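Local coordinates for protein serine protease inhibitor 2 (Anopheles gambiae, PDB 3PZF) that inhibits the serine proteases CLIPB9, CLIPB10 and CLIPB4, thereby blocking phenoloxidase activation and restraining melanization in mosquito hemolymph, at residues L27-E32 and N297-Q302; N23-M28 and F46-L51; R72-V77 and V303-I308. One frame throughout, in Å; residues are numbered along the deposited sequence.

Contact 1: residues L27-E32 and N297-Q302; sequences LMFVKE and NEPLQQ
F29 of the N-terminal helix 24-35 of the serpin fold leans on P299 and L300 of the short helix 297-302, which follows the long strand 277-295 of the domain. The two segments pack as crossed helices, their axes 9.8 Å apart at closest approach and their N-to-C directions 122° apart, and no hydrogen bond joins them.

The apolar part is built round one ring. With chi1 at -170° the F29 ring swings away from its own backbone N and reaches across to the other helix, where CE1 serves both neighbours: it lies 3.6 Å from L300 CD2 and 3.8 Å from P299 CB, each meeting the ring at a slant. L300 comes in by its branch end, since its CB starts off away from helix 24-35. V48 of helix 45-58 also touches F29, and L52 of that helix touches L300, and this side of the contact is buried.

Towards the outside the partners turn polar but meet through carbon. The E32 chain, bent at chi2, brings its CG to 3.9 Å from P299 O and passes the pyrrolidine ring at about a right angle. Its carboxylate then rests on the aliphatic stem of Q302, whose amide plane is turned 44° from it: E32 OE2 sits 3.2 Å from Q302 CB and 3.4 Å from Q302 CG.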
ATOM      1  N   LEU A  27       7.793   5.833   3.242  1.00 18.69           N
ATOM      2  CA  LEU A  27       7.332   6.990   3.991  1.00 24.30           C
ATOM      3  C   LEU A  27       7.368   8.268   3.159  1.00 28.31           C
ATOM      4  O   LEU A  27       6.438   9.056   3.222  1.00 25.83           O
ATOM      5  CB  LEU A  27       8.142   7.150   5.276  1.00 23.70           C
ATOM      6  CG  LEU A  27       7.953   5.973   6.239  1.00 23.44           C
ATOM      7  CD1 LEU A  27       8.802   6.090   7.504  1.00 23.32           C
ATOM      8  CD2 LEU A  27       6.475   5.866   6.608  1.00 23.55           C
ATOM      9  N   MET A  28       8.429   8.465   2.384  1.00 27.21           N
ATOM     10  CA  MET A  28       8.497   9.609   1.465  1.00 27.34           C
ATOM     11  C   MET A  28       7.323   9.624   0.479  1.00 26.60           C
ATOM     12  O   MET A  28       6.664  10.648   0.279  1.00 26.12           O
ATOM     13  CB  MET A  28       9.844   9.594   0.710  1.00 31.70           C
ATOM     14  CG  MET A  28      10.008  10.704  -0.322  1.00 48.94           C
ATOM     15  SD  MET A  28      11.544  10.563  -1.302  1.00 49.33           S
ATOM     16  CE  MET A  28      11.358   8.943  -2.039  1.00 51.37           C
ATOM     17  N   PHE A  29       7.017   8.482  -0.121  1.00 25.09           N
ATOM     18  CA  PHE A  29       5.987   8.439  -1.145  1.00 23.74           C
ATOM     19  C   PHE A  29       4.581   8.579  -0.521  1.00 20.24           C
ATOM     20  O   PHE A  29       3.696   9.218  -1.076  1.00 23.36           O
ATOM     21  CB  PHE A  29       6.070   7.109  -1.898  1.00 23.71           C
ATOM     22  CG  PHE A  29       5.215   7.051  -3.123  1.00 26.27           C
ATOM     23  CD1 PHE A  29       5.569   7.764  -4.262  1.00 24.52           C
ATOM     24  CD2 PHE A  29       4.068   6.264  -3.150  1.00 23.86           C
ATOM     25  CE1 PHE A  29       4.775   7.703  -5.409  1.00 24.14           C
ATOM     26  CE2 PHE A  29       3.282   6.185  -4.292  1.00 23.09           C
ATOM     27  CZ  PHE A  29       3.637   6.912  -5.418  1.00 27.74           C
ATOM     28  N   VAL A  30       4.385   7.943   0.615  1.00 20.73           N
ATOM     29  CA  VAL A  30       3.116   8.065   1.344  1.00 22.78           C
ATOM     30  C   VAL A  30       2.856   9.532   1.652  1.00 27.89           C
ATOM     31  O   VAL A  30       1.756  10.040   1.436  1.00 23.00           O
ATOM     32  CB  VAL A  30       3.143   7.248   2.638  1.00 21.91           C
ATOM     33  CG1 VAL A  30       2.127   7.799   3.643  1.00 27.92           C
ATOM     34  CG2 VAL A  30       2.836   5.768   2.323  1.00 23.57           C
ATOM     35  N   LYS A  31       3.875  10.234   2.122  1.00 23.96           N
ATOM     36  CA  LYS A  31       3.675  11.637   2.508  1.00 30.13           C
ATOM     37  C   LYS A  31       3.281  12.489   1.308  1.00 28.10           C
ATOM     38  O   LYS A  31       2.444  13.389   1.423  1.00 33.26           O
ATOM     39  CB  LYS A  31       4.936  12.219   3.136  1.00 33.43           C
ATOM     40  CG  LYS A  31       5.250  11.693   4.514  1.00 31.98           C
ATOM     41  CD  LYS A  31       6.163  12.678   5.210  1.00 43.26           C
ATOM     42  CE  LYS A  31       7.311  12.020   5.902  1.00 51.34           C
ATOM     43  NZ  LYS A  31       8.140  13.078   6.564  1.00 48.07           N
ATOM     44  N   GLU A  32       3.874  12.196   0.154  1.00 24.08           N
ATOM     45  CA  GLU A  32       3.559  12.907  -1.085  1.00 24.29           C
ATOM     46  C   GLU A  32       2.105  12.699  -1.492  1.00 28.66           C
ATOM     47  O   GLU A  32       1.425  13.631  -1.905  1.00 33.16           O
ATOM     48  CB  GLU A  32       4.484  12.425  -2.215  1.00 26.42           C
ATOM     49  CG  GLU A  32       4.173  12.994  -3.605  1.00 34.18           C
ATOM     50  CD  GLU A  32       4.375  14.505  -3.699  1.00 40.24           C
ATOM     51  OE1 GLU A  32       5.212  15.046  -2.952  1.00 36.73           O
ATOM     52  OE2 GLU A  32       3.685  15.153  -4.514  1.00 38.89           O
ATOM     53  N   ASN A 297       2.441   8.347 -12.069  1.00 23.76           N
ATOM     54  CA  ASN A 297       3.431   9.172 -12.784  1.00 29.08           C
ATOM     55  C   ASN A 297       3.756  10.459 -12.009  1.00 32.38           C
ATOM     56  O   ASN A 297       4.922  10.756 -11.715  1.00 33.52           O
ATOM     57  CB  ASN A 297       2.953   9.563 -14.197  1.00 31.57           C
ATOM     58  CG  ASN A 297       2.743   8.363 -15.111  1.00 33.46           C
ATOM     59  OD1 ASN A 297       2.238   7.333 -14.682  1.00 30.89           O
ATOM     60  ND2 ASN A 297       3.123   8.500 -16.394  1.00 35.03           N
ATOM     61  N   GLU A 298       2.721  11.226 -11.687  1.00 33.89           N
ATOM     62  CA  GLU A 298       2.922  12.554 -11.125  1.00 32.94           C
ATOM     63  C   GLU A 298       3.586  12.495  -9.740  1.00 32.79           C
ATOM     64  O   GLU A 298       4.607  13.147  -9.513  1.00 34.69           O
ATOM     65  CB  GLU A 298       1.593  13.310 -11.090  1.00 38.65           C
ATOM     66  CG  GLU A 298       1.539  14.477 -10.097  1.00 66.79           C
ATOM     67  CD  GLU A 298       2.498  15.607 -10.449  1.00 76.61           C
ATOM     68  OE1 GLU A 298       3.334  15.425 -11.363  1.00 76.54           O
ATOM     69  OE2 GLU A 298       2.408  16.678  -9.807  1.00 77.54           O
ATOM     70  N   PRO A 299       3.027  11.702  -8.810  1.00 30.92           N
ATOM     71  CA  PRO A 299       3.691  11.624  -7.497  1.00 29.26           C
ATOM     72  C   PRO A 299       5.110  11.054  -7.551  1.00 35.60           C
ATOM     73  O   PRO A 299       5.953  11.494  -6.773  1.00 33.72           O
ATOM     74  CB  PRO A 299       2.772  10.706  -6.676  1.00 29.04           C
ATOM     75  CG  PRO A 299       1.897  10.022  -7.650  1.00 31.36           C
ATOM     76  CD  PRO A 299       1.748  10.976  -8.820  1.00 30.46           C
ATOM     77  N   LEU A 300       5.376  10.089  -8.432  1.00 27.71           N
ATOM     78  CA  LEU A 300       6.727   9.573  -8.552  1.00 29.13           C
ATOM     79  C   LEU A 300       7.656  10.699  -9.003  1.00 29.59           C
ATOM     80  O   LEU A 300       8.753  10.847  -8.469  1.00 31.21           O
ATOM     81  CB  LEU A 300       6.790   8.388  -9.521  1.00 27.61           C
ATOM     82  CG  LEU A 300       6.225   7.068  -8.959  1.00 29.79           C
ATOM     83  CD1 LEU A 300       6.034   6.039 -10.098  1.00 23.16           C
ATOM     84  CD2 LEU A 300       7.106   6.469  -7.838  1.00 23.77           C
ATOM     85  N   GLN A 301       7.196  11.510  -9.951  1.00 29.30           N
ATOM     86  CA  GLN A 301       7.997  12.620 -10.460  1.00 34.80           C
ATOM     87  C   GLN A 301       8.263  13.614  -9.339  1.00 41.14           C
ATOM     88  O   GLN A 301       9.366  14.126  -9.197  1.00 37.54           O
ATOM     89  CB  GLN A 301       7.290  13.297 -11.640  1.00 38.57           C
ATOM     90  CG  GLN A 301       7.373  12.465 -12.933  1.00 32.92           C
ATOM     91  CD  GLN A 301       6.558  13.020 -14.095  1.00 44.70           C
ATOM     92  OE1 GLN A 301       6.881  12.783 -15.259  1.00 57.28           O
ATOM     93  NE2 GLN A 301       5.498  13.747 -13.786  1.00 48.23           N
ATOM     94  N   GLN A 302       7.251  13.853  -8.522  1.00 38.25           N
ATOM     95  CA  GLN A 302       7.382  14.797  -7.420  1.00 42.12           C
ATOM     96  C   GLN A 302       8.449  14.364  -6.419  1.00 44.18           C
ATOM     97  O   GLN A 302       9.134  15.206  -5.855  1.00 50.83           O
ATOM     98  CB  GLN A 302       6.039  15.001  -6.719  1.00 41.08           C
ATOM     99  CG  GLN A 302       5.056  15.821  -7.541  1.00 48.38           C
ATOM    100  CD  GLN A 302       5.609  17.186  -7.923  1.00 59.63           C
ATOM    101  OE1 GLN A 302       5.971  17.982  -7.062  1.00 53.37           O
ATOM    102  NE2 GLN A 302       5.681  17.459  -9.223  1.00 64.86           N
TER

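Contact 2: residues N23-M28 and F46-L51; sequences NEFDLM and FSVKIL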
ATOM      1  N   ASN A  23      12.006   1.449   5.043  1.00 21.80           N
ATOM      2  CA  ASN A  23      10.781   2.138   4.661  1.00 24.39           C
ATOM      3  C   ASN A  23      11.025   3.596   4.312  1.00 25.89           C
ATOM      4  O   ASN A  23      10.085   4.389   4.273  1.00 23.48           O
ATOM      5  CB  ASN A  23       9.718   2.020   5.769  1.00 21.79           C
ATOM      6  CG  ASN A  23      10.191   2.612   7.092  1.00 25.49           C
ATOM      7  OD1 ASN A  23      11.368   3.000   7.231  1.00 25.78           O
ATOM      8  ND2 ASN A  23       9.304   2.644   8.082  1.00 26.52           N
ATOM      9  N   GLU A  24      12.278   3.941   4.008  1.00 25.63           N
ATOM     10  CA  GLU A  24      12.607   5.319   3.650  1.00 26.63           C
ATOM     11  C   GLU A  24      11.788   5.797   2.456  1.00 29.44           C
ATOM     12  O   GLU A  24      11.145   6.846   2.502  1.00 30.83           O
ATOM     13  CB  GLU A  24      14.109   5.449   3.329  1.00 36.14           C
ATOM     14  CG  GLU A  24      15.048   5.198   4.516  1.00 51.15           C
ATOM     15  CD  GLU A  24      15.313   3.714   4.807  1.00 56.94           C
ATOM     16  OE1 GLU A  24      15.014   2.843   3.949  1.00 39.55           O
ATOM     17  OE2 GLU A  24      15.835   3.427   5.906  1.00 64.83           O
ATOM     18  N   PHE A  25      11.832   5.041   1.369  1.00 22.62           N
ATOM     19  CA  PHE A  25      11.070   5.393   0.174  1.00 22.98           C
ATOM     20  C   PHE A  25       9.570   5.347   0.493  1.00 23.24           C
ATOM     21  O   PHE A  25       8.827   6.250   0.131  1.00 27.14           O
ATOM     22  CB  PHE A  25      11.347   4.442  -0.988  1.00 24.17           C
ATOM     23  CG  PHE A  25      10.411   4.662  -2.144  1.00 24.80           C
ATOM     24  CD1 PHE A  25      10.637   5.687  -3.044  1.00 32.26           C
ATOM     25  CD2 PHE A  25       9.239   3.936  -2.242  1.00 24.49           C
ATOM     26  CE1 PHE A  25       9.744   5.930  -4.078  1.00 27.28           C
ATOM     27  CE2 PHE A  25       8.336   4.176  -3.258  1.00 31.10           C
ATOM     28  CZ  PHE A  25       8.589   5.180  -4.182  1.00 30.17           C
ATOM     29  N   ASP A  26       9.137   4.296   1.185  1.00 21.03           N
ATOM     30  CA  ASP A  26       7.700   4.131   1.511  1.00 19.91           C
ATOM     31  C   ASP A  26       7.137   5.382   2.169  1.00 19.02           C
ATOM     32  O   ASP A  26       6.115   5.925   1.717  1.00 21.45           O
ATOM     33  CB  ASP A  26       7.495   2.939   2.454  1.00 19.85           C
ATOM     34  CG  ASP A  26       8.113   1.653   1.904  1.00 20.84           C
ATOM     35  OD1 ASP A  26       9.345   1.631   1.721  1.00 22.63           O
ATOM     36  OD2 ASP A  26       7.378   0.667   1.708  1.00 24.49           O
ATOM     37  N   LEU A  27       7.793   5.833   3.242  1.00 18.69           N
ATOM     38  CA  LEU A  27       7.332   6.990   3.991  1.00 24.30           C
ATOM     39  C   LEU A  27       7.368   8.268   3.159  1.00 28.31           C
ATOM     40  O   LEU A  27       6.438   9.056   3.222  1.00 25.83           O
ATOM     41  CB  LEU A  27       8.142   7.150   5.276  1.00 23.70           C
ATOM     42  CG  LEU A  27       7.953   5.973   6.239  1.00 23.44           C
ATOM     43  CD1 LEU A  27       8.802   6.090   7.504  1.00 23.32           C
ATOM     44  CD2 LEU A  27       6.475   5.866   6.608  1.00 23.55           C
ATOM     45  N   MET A  28       8.429   8.465   2.384  1.00 27.21           N
ATOM     46  CA  MET A  28       8.497   9.609   1.465  1.00 27.34           C
ATOM     47  C   MET A  28       7.323   9.624   0.479  1.00 26.60           C
ATOM     48  O   MET A  28       6.664  10.648   0.279  1.00 26.12           O
ATOM     49  CB  MET A  28       9.844   9.594   0.710  1.00 31.70           C
ATOM     50  CG  MET A  28      10.008  10.704  -0.322  1.00 48.94           C
ATOM     51  SD  MET A  28      11.544  10.563  -1.302  1.00 49.33           S
ATOM     52  CE  MET A  28      11.358   8.943  -2.039  1.00 51.37           C
ATOM     53  N   PHE A  46       4.886  -0.801  -0.454  1.00 15.16           N
ATOM     54  CA  PHE A  46       5.773  -1.908  -0.848  1.00 19.60           C
ATOM     55  C   PHE A  46       5.516  -2.275  -2.334  1.00 21.01           C
ATOM     56  O   PHE A  46       6.455  -2.517  -3.100  1.00 19.53           O
ATOM     57  CB  PHE A  46       5.530  -3.122   0.035  1.00 20.52           C
ATOM     58  CG  PHE A  46       6.217  -4.359  -0.462  1.00 23.65           C
ATOM     59  CD1 PHE A  46       7.593  -4.447  -0.401  1.00 20.93           C
ATOM     60  CD2 PHE A  46       5.494  -5.422  -0.996  1.00 22.75           C
ATOM     61  CE1 PHE A  46       8.256  -5.584  -0.876  1.00 25.89           C
ATOM     62  CE2 PHE A  46       6.159  -6.580  -1.453  1.00 22.87           C
ATOM     63  CZ  PHE A  46       7.536  -6.637  -1.399  1.00 22.62           C
ATOM     64  N   SER A  47       4.246  -2.304  -2.755  1.00 17.63           N
ATOM     65  CA  SER A  47       3.945  -2.676  -4.146  1.00 16.62           C
ATOM     66  C   SER A  47       4.504  -1.657  -5.106  1.00 16.19           C
ATOM     67  O   SER A  47       4.904  -2.000  -6.204  1.00 19.66           O
ATOM     68  CB  SER A  47       2.423  -2.813  -4.349  1.00 19.80           C
ATOM     69  OG  SER A  47       1.954  -3.954  -3.635  1.00 21.78           O
ATOM     70  N   VAL A  48       4.538  -0.395  -4.708  1.00 16.91           N
ATOM     71  CA  VAL A  48       5.141   0.619  -5.565  1.00 16.30           C
ATOM     72  C   VAL A  48       6.609   0.283  -5.788  1.00 21.01           C
ATOM     73  O   VAL A  48       7.119   0.433  -6.900  1.00 20.53           O
ATOM     74  CB  VAL A  48       4.998   2.045  -5.006  1.00 20.27           C
ATOM     75  CG1 VAL A  48       5.702   3.064  -5.918  1.00 20.73           C
ATOM     76  CG2 VAL A  48       3.524   2.419  -4.884  1.00 18.27           C
ATOM     77  N   LYS A  49       7.291  -0.186  -4.749  1.00 20.36           N
ATOM     78  CA  LYS A  49       8.704  -0.517  -4.928  1.00 20.40           C
ATOM     79  C   LYS A  49       8.871  -1.703  -5.874  1.00 25.26           C
ATOM     80  O   LYS A  49       9.816  -1.742  -6.663  1.00 22.66           O
ATOM     81  CB  LYS A  49       9.377  -0.770  -3.579  1.00 20.75           C
ATOM     82  CG  LYS A  49       9.264   0.457  -2.672  1.00 19.23           C
ATOM     83  CD  LYS A  49      10.286   0.372  -1.497  1.00 21.09           C
ATOM     84  CE  LYS A  49       9.940  -0.704  -0.483  1.00 27.57           C
ATOM     85  NZ  LYS A  49      10.833  -0.569   0.763  1.00 22.52           N
ATOM     86  N   ILE A  50       7.957  -2.664  -5.806  1.00 18.67           N
ATOM     87  CA  ILE A  50       7.959  -3.765  -6.781  1.00 21.98           C
ATOM     88  C   ILE A  50       7.849  -3.227  -8.235  1.00 18.11           C
ATOM     89  O   ILE A  50       8.561  -3.709  -9.138  1.00 19.69           O
ATOM     90  CB  ILE A  50       6.791  -4.765  -6.529  1.00 23.73           C
ATOM     91  CG1 ILE A  50       6.956  -5.492  -5.183  1.00 24.43           C
ATOM     92  CG2 ILE A  50       6.731  -5.808  -7.650  1.00 23.25           C
ATOM     93  CD1 ILE A  50       8.254  -6.223  -5.042  1.00 30.24           C
ATOM     94  N   LEU A  51       6.954  -2.273  -8.461  1.00 19.64           N
ATOM     95  CA  LEU A  51       6.757  -1.695  -9.805  1.00 19.95           C
ATOM     96  C   LEU A  51       8.032  -1.035 -10.290  1.00 25.38           C
ATOM     97  O   LEU A  51       8.451  -1.187 -11.444  1.00 21.23           O
ATOM     98  CB  LEU A  51       5.647  -0.621  -9.791  1.00 19.23           C
ATOM     99  CG  LEU A  51       4.296  -1.126  -9.317  1.00 25.52           C
ATOM    100  CD1 LEU A  51       3.200  -0.040  -9.462  1.00 20.92           C
ATOM    101  CD2 LEU A  51       3.959  -2.361 -10.135  1.00 27.81           C
TER
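D26 OD1 receives the ammonium group of K49 in a buried salt bridge, with K49 NZ 2.8 Å from D26 OD1 and placed on the syn side of that oxygen, the side facing OD2. The acid comes from the first turn of helix 24-35 and the base from helix 45-58. The two side chains cross at about a right angle, and K49 CE also lies 3.3 Å from D26 OD1, so that the end of the lysine is laid against the carboxylate. Both charged groups are withdrawn from solvent, and each probably helps to offset the cost of burying the other. The second oxygen, D26 OD2, turns to the start of the other segment, 3.6 Å from F46 N.

The lysine reaches the acid past a phenyl ring. K49 is bent at chi3 (-70°), and its aliphatic part runs by F25 in the opposite sense, bringing K49 CG to 3.5 Å from F25 CD2 on an oblique approach. V48 CG1 meets the same ring at its edge, near the ring plane and 3.9 Å from F25 CE2. F25 also touches I305, and V77 lies against K49, so segments 72-77 and 303-308 border this cluster. F46 starts off away from helix 24-35, and its side chain touches Y90, L93 and L94 of helix 83-98.

With axes 9.7 Å apart and directions 112° apart, the segments form a steep helix crossing, the packing of the first two helices of the serpin fold behind its central sheet, here with a charged pair inside an apolar interface.

Contact 3: residues R72-V77 and V303-I308; sequences RELSSV and VGIREI
E73 OE1 accepts two backbone N-H groups from consecutive residues of 303-308. E307 N is 2.9 Å away, the bond is almost straight (171° at the hydrogen), and it comes to the syn lone pair, on the side of OE2. R306 N, at 3.0 Å, meets the same oxygen from above the carboxylate plane, 44° out of it. The two N-H groups should limit rotation of the carboxylate and probably favour its charged form. Water 1 lies between E73 OE1 and I308 N, but its 2.5 Å from OE1 is shorter than a usual hydrogen bond, so its exact place is less sure.

The glutamate gets there by an extended chain: beyond CG, E73 runs straight out from the end of helix 69-73, and its CD passes 3.4 Å from G304 O. E307 CB lies alongside at 3.4 Å from E73 OE1, while the E307 side chain also touches N69 and T70 of helix 69-73.

The donating loop starts at a Schellman motif that closes helix 297-302, in which G304, with positive phi (105°), is the C' residue: I305 N turns back to L300 O and G304 N to Q301 O. The chain of this serpin thus leaves helix 297-302 directly into the loop whose amides meet E73 at the end of helix 69-73.

Beneath the polar bonds, L74 points its two methyls at different isoleucines. CD2 lies 4.0 Å from I305 CG2, the side chains crossing at about a right angle, and CD1 faces I308 CG2 more distantly. L74 also touches Y56, and I305 touches L52, both of helix 45-58.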
ATOM      1  N   ARG A  72      20.286   5.340 -11.441  1.00 55.73           N
ATOM      2  CA  ARG A  72      20.606   6.186 -10.300  1.00 60.52           C
ATOM      3  C   ARG A  72      19.387   6.521  -9.466  1.00 60.67           C
ATOM      4  O   ARG A  72      19.436   6.440  -8.245  1.00 61.89           O
ATOM      5  CB  ARG A  72      21.271   7.483 -10.773  1.00 71.98           C
ATOM      6  N   GLU A  73      18.291   6.901 -10.121  1.00 61.57           N
ATOM      7  CA  GLU A  73      17.100   7.378  -9.415  1.00 58.73           C
ATOM      8  C   GLU A  73      16.332   6.239  -8.752  1.00 57.75           C
ATOM      9  O   GLU A  73      15.763   6.419  -7.687  1.00 56.19           O
ATOM     10  CB  GLU A  73      16.162   8.145 -10.363  1.00 53.80           C
ATOM     11  CG  GLU A  73      16.616   9.567 -10.674  1.00 57.98           C
ATOM     12  CD  GLU A  73      15.817  10.224 -11.789  1.00 56.68           C
ATOM     13  OE1 GLU A  73      14.808   9.640 -12.248  1.00 42.89           O
ATOM     14  OE2 GLU A  73      16.206  11.333 -12.210  1.00 61.29           O
ATOM     15  N   LEU A  74      16.304   5.070  -9.385  1.00 52.57           N
ATOM     16  CA  LEU A  74      15.570   3.941  -8.824  1.00 50.15           C
ATOM     17  C   LEU A  74      16.337   3.362  -7.624  1.00 60.21           C
ATOM     18  O   LEU A  74      16.094   2.231  -7.209  1.00 46.76           O
ATOM     19  CB  LEU A  74      15.333   2.870  -9.901  1.00 46.36           C
ATOM     20  CG  LEU A  74      14.524   3.338 -11.116  1.00 44.57           C
ATOM     21  CD1 LEU A  74      14.303   2.245 -12.171  1.00 48.05           C
ATOM     22  CD2 LEU A  74      13.201   3.878 -10.623  1.00 49.26           C
ATOM     23  N   SER A  75      17.229   4.172  -7.050  1.00 87.50           N
ATOM     24  CA  SER A  75      18.268   3.706  -6.129  1.00 95.42           C
ATOM     25  C   SER A  75      17.768   3.201  -4.791  1.00 92.62           C
ATOM     26  O   SER A  75      18.097   2.088  -4.387  1.00 98.55           O
ATOM     27  CB  SER A  75      19.252   4.836  -5.840  1.00 99.97           C
ATOM     28  OG  SER A  75      18.657   5.810  -4.997  1.00 97.63           O
ATOM     29  N   SER A  76      17.005   4.033  -4.087  1.00 78.08           N
ATOM     30  CA  SER A  76      16.608   3.732  -2.716  1.00 75.85           C
ATOM     31  C   SER A  76      15.616   2.576  -2.650  1.00 69.99           C
ATOM     32  O   SER A  76      15.070   2.256  -1.593  1.00 78.80           O
ATOM     33  CB  SER A  76      15.993   4.966  -2.063  1.00 82.11           C
ATOM     34  OG  SER A  76      14.788   5.334  -2.714  1.00 85.44           O
ATOM     35  N   VAL A  77      15.383   1.961  -3.796  1.00 44.36           N
ATOM     36  CA  VAL A  77      14.484   0.840  -3.902  1.00 40.21           C
ATOM     37  C   VAL A  77      15.251  -0.432  -4.253  1.00 36.92           C
ATOM     38  O   VAL A  77      14.791  -1.538  -3.989  1.00 45.70           O
ATOM     39  CB  VAL A  77      13.416   1.157  -4.987  1.00 44.67           C
ATOM     40  CG1 VAL A  77      13.040  -0.079  -5.795  1.00 42.80           C
ATOM     41  CG2 VAL A  77      12.217   1.817  -4.362  1.00 40.50           C
ATOM     42  N   VAL A 303       8.609  13.060  -6.209  1.00 33.12           N
ATOM     43  CA  VAL A 303       9.589  12.597  -5.239  1.00 34.71           C
ATOM     44  C   VAL A 303      10.953  12.274  -5.878  1.00 35.28           C
ATOM     45  O   VAL A 303      11.814  11.699  -5.221  1.00 43.62           O
ATOM     46  CB  VAL A 303       9.084  11.370  -4.443  1.00 35.13           C
ATOM     47  CG1 VAL A 303       7.843  11.726  -3.628  1.00 30.06           C
ATOM     48  CG2 VAL A 303       8.818  10.199  -5.385  1.00 31.60           C
ATOM     49  N   GLY A 304      11.148  12.644  -7.144  1.00 42.73           N
ATOM     50  CA  GLY A 304      12.463  12.546  -7.772  1.00 39.97           C
ATOM     51  C   GLY A 304      12.653  11.411  -8.769  1.00 48.99           C
ATOM     52  O   GLY A 304      13.743  11.234  -9.318  1.00 50.01           O
ATOM     53  N   ILE A 305      11.601  10.638  -9.006  1.00 40.73           N
ATOM     54  CA  ILE A 305      11.666   9.547  -9.974  1.00 38.20           C
ATOM     55  C   ILE A 305      11.102  10.032 -11.311  1.00 37.31           C
ATOM     56  O   ILE A 305       9.891   9.993 -11.543  1.00 36.81           O
ATOM     57  CB  ILE A 305      10.918   8.313  -9.451  1.00 37.09           C
ATOM     58  CG1 ILE A 305      11.530   7.875  -8.122  1.00 34.48           C
ATOM     59  CG2 ILE A 305      10.981   7.175 -10.474  1.00 33.50           C
ATOM     60  CD1 ILE A 305      10.834   6.711  -7.490  1.00 39.77           C
ATOM     61  N   ARG A 306      11.988  10.519 -12.179  1.00 39.49           N
ATOM     62  CA  ARG A 306      11.561  11.281 -13.344  1.00 42.43           C
ATOM     63  C   ARG A 306      12.086  10.713 -14.665  1.00 35.71           C
ATOM     64  O   ARG A 306      11.414  10.775 -15.690  1.00 39.71           O
ATOM     65  CB  ARG A 306      12.015  12.744 -13.193  1.00 51.29           C
ATOM     66  CG  ARG A 306      11.648  13.369 -11.833  1.00 56.04           C
ATOM     67  CD  ARG A 306      12.030  14.847 -11.737  1.00 63.43           C
ATOM     68  NE  ARG A 306      10.859  15.731 -11.713  1.00 68.64           N
ATOM     69  CZ  ARG A 306      10.421  16.391 -10.639  1.00 73.39           C
ATOM     70  NH1 ARG A 306      11.051  16.290  -9.470  1.00 72.80           N
ATOM     71  NH2 ARG A 306       9.344  17.165 -10.732  1.00 73.50           N
ATOM     72  N   GLU A 307      13.291  10.166 -14.639  1.00 31.00           N
ATOM     73  CA  GLU A 307      13.931   9.701 -15.881  1.00 36.62           C
ATOM     74  C   GLU A 307      13.125   8.611 -16.606  1.00 37.24           C
ATOM     75  O   GLU A 307      13.141   8.549 -17.830  1.00 37.94           O
ATOM     76  CB  GLU A 307      15.341   9.194 -15.588  1.00 43.48           C
ATOM     77  CG  GLU A 307      16.085   8.686 -16.816  1.00 58.02           C
ATOM     78  CD  GLU A 307      17.038   9.711 -17.407  1.00 75.73           C
ATOM     79  OE1 GLU A 307      18.136   9.303 -17.850  1.00 72.21           O
ATOM     80  OE2 GLU A 307      16.692  10.915 -17.429  1.00 83.72           O
ATOM     81  N   ILE A 308      12.415   7.761 -15.865  1.00 35.70           N
ATOM     82  CA  ILE A 308      11.624   6.689 -16.495  1.00 34.95           C
ATOM     83  C   ILE A 308      10.388   7.221 -17.242  1.00 33.22           C
ATOM     84  O   ILE A 308       9.755   6.500 -18.019  1.00 32.66           O
ATOM     85  CB  ILE A 308      11.178   5.625 -15.470  1.00 33.06           C
ATOM     86  CG1 ILE A 308      10.398   6.271 -14.328  1.00 35.22           C
ATOM     87  CG2 ILE A 308      12.383   4.880 -14.899  1.00 29.87           C
ATOM     88  CD1 ILE A 308       9.687   5.264 -13.458  1.00 35.52           C
TER
HETATM   89  O   HOH W   1      13.831   7.486 -13.013  1.00 39.08           O

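From the N terminus, helix 24-35 supplies the first segments of contacts 1 and 2, which overlap at L27 and M28. Contact 2 closes first, when helix 45-58 returns on helix 24-35 after a connection that includes strand 41-43. Contact 3 opens later, at the end of helix 69-73, and is in series with contact 2. Contact 1 then closes at helix 297-302, and contact 3 just after it at 303-308, so these two long loops cross. In space the three join: L300 CD2 approaches F25 CZ, M28 SD lies near V303 CB, and F25 CB faces S76 OG, tying three N-terminal helices to the late chain.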